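PDB 3D3U: 4-hydroxybutyrate CoA-transferase from Porphyromonas gingivalis, which probably transfers coenzyme A between acyl-CoA thioesters and carboxylates such as acetate and 4-hydroxybutyrate. Local coordinates for residues 136-139 with 140-144. Numbering follows the deposited sequence.
Sequences GVSC and DYTKA
The carboxylate of Asp140 has the Cys139 carbonyl lying over one face, with Cys139 C 3.4 Å from Asp140 CG, while Ser138 OG stands beyond the OD2 end, nearly level with the group. The OD1 end turns to the backbone amides that follow, forming an Asx turn that caps the start of helix 142-148, though OD1 is less surely placed than the rest. This helix belongs to the beta-alpha-beta crossover between the adjacent parallel strands 119-125 and 151-157 of the Rossmann-like N-terminal domain.

In the capping bond Thr142 N donates to Asp140 OD1 over 3.1 Å. Aspartate suits the place because its short side chain can reach forward to the amides that follow: CG between the backbone N and the carbonyl carbon (chi1 48°) puts OD1 there, and the negative charge meets amides at the helix start, where the helix dipole would be expected to favour it.

At the other end of the carboxylate, Ser138 OG lies 3.1 Å from Asp140 OD2. The same hydroxyl has His32 O as a second possible acceptor, and which of the two takes its single proton is not settled. A small hydroxyl residue fits this buried spot between the carboxylate and that carbonyl. Tyr141 OH bonds Phe30 O, and its ring meets that of His32 with the planes at about 45°.

Lys143 N bonds back to Cys139 O four residues earlier, 2.8 Å away, in the pattern of an alpha helix. Lysine suits its position because its aliphatic stem passes beside the Cys139 sulfur while NZ reaches a salt bridge with Glu147. With Cys139 SG anti to the backbone N (chi1 -165°), the sulfur rests against that stem, 4.0 Å from Lys143 CD.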
loop_
_atom_site.group_PDB
_atom_site.type_symbol
_atom_site.label_atom_id
_atom_site.label_comp_id
_atom_site.label_asym_id
_atom_site.label_seq_id
_atom_site.Cartn_x
_atom_site.Cartn_y
_atom_site.Cartn_z
ATOM N N GLY A 136 -12.721 7.015 0.519
ATOM C CA GLY A 136 -11.647 7.967 0.845
ATOM C C GLY A 136 -10.255 7.444 0.542
ATOM O O GLY A 136 -9.911 7.087 -0.623
ATOM N N VAL A 137 -9.456 7.363 1.604
ATOM C CA VAL A 137 -8.009 6.997 1.532
ATOM C C VAL A 137 -7.663 5.462 1.508
ATOM O O VAL A 137 -6.503 5.042 1.581
ATOM C CB VAL A 137 -7.170 7.790 2.575
ATOM C CG1 VAL A 137 -7.640 9.267 2.661
ATOM C CG2 VAL A 137 -7.261 7.143 3.925
ATOM N N SER A 138 -8.695 4.639 1.363
ATOM C CA SER A 138 -8.525 3.156 1.369
ATOM C C SER A 138 -9.500 2.376 0.459
ATOM O O SER A 138 -10.694 2.261 0.751
ATOM C CB SER A 138 -8.693 2.659 2.787
ATOM O OG SER A 138 -7.438 2.301 3.231
ATOM N N CYS A 139 -9.030 1.891 -0.667
ATOM C CA CYS A 139 -9.940 1.113 -1.458
ATOM C C CYS A 139 -9.544 -0.348 -1.186
ATOM O O CYS A 139 -10.346 -1.162 -0.672
ATOM C CB CYS A 139 -9.699 1.478 -2.879
ATOM S SG CYS A 139 -11.053 0.899 -3.827
ATOM N N ASP A 140 -8.241 -0.594 -1.460
ATOM C CA ASP A 140 -7.529 -1.849 -1.336
ATOM C C ASP A 140 -8.359 -3.077 -1.135
ATOM O O ASP A 140 -8.914 -3.571 -2.124
ATOM C CB ASP A 140 -6.474 -1.714 -0.279
ATOM C CG ASP A 140 -7.006 -1.103 0.926
ATOM O OD1 ASP A 140 -7.787 -1.791 1.656
ATOM O OD2 ASP A 140 -6.723 0.089 1.199
ATOM N N TYR A 141 -8.451 -3.592 0.090
ATOM C CA TYR A 141 -9.222 -4.874 0.288
ATOM C C TYR A 141 -10.512 -4.545 0.963
ATOM O O TYR A 141 -11.413 -5.409 1.129
ATOM C CB TYR A 141 -8.517 -5.897 1.148
ATOM C CG TYR A 141 -8.303 -5.439 2.570
ATOM C CD1 TYR A 141 -9.264 -5.576 3.528
ATOM C CD2 TYR A 141 -7.093 -4.967 2.993
ATOM C CE1 TYR A 141 -9.021 -5.203 4.829
ATOM C CE2 TYR A 141 -6.868 -4.609 4.326
ATOM C CZ TYR A 141 -7.826 -4.732 5.199
ATOM O OH TYR A 141 -7.565 -4.375 6.483
ATOM N N THR A 142 -10.530 -3.294 1.405
ATOM C CA THR A 142 -11.616 -2.826 2.128
ATOM C C THR A 142 -12.884 -2.671 1.262
ATOM O O THR A 142 -13.973 -2.845 1.757
ATOM C CB THR A 142 -11.269 -1.580 3.010
ATOM O OG1 THR A 142 -12.327 -0.643 2.849
ATOM C CG2 THR A 142 -10.049 -0.759 2.541
ATOM N N LYS A 143 -12.829 -2.392 -0.013
ATOM C CA LYS A 143 -14.093 -2.280 -0.671
ATOM C C LYS A 143 -14.619 -3.658 -1.053
ATOM O O LYS A 143 -15.878 -3.903 -1.049
ATOM C CB LYS A 143 -13.935 -1.452 -1.898
ATOM C CG LYS A 143 -14.977 -1.582 -2.937
ATOM C CD LYS A 143 -14.880 -0.420 -3.838
ATOM C CE LYS A 143 -16.208 -0.102 -4.476
ATOM N NZ LYS A 143 -16.480 -0.992 -5.617
ATOM N N ALA A 144 -13.707 -4.570 -1.408
ATOM C CA ALA A 144 -14.138 -5.909 -1.688
ATOM C C ALA A 144 -14.818 -6.526 -0.476
ATOM O O ALA A 144 -15.783 -7.287 -0.564
ATOM C CB ALA A 144 -13.004 -6.680 -2.032
#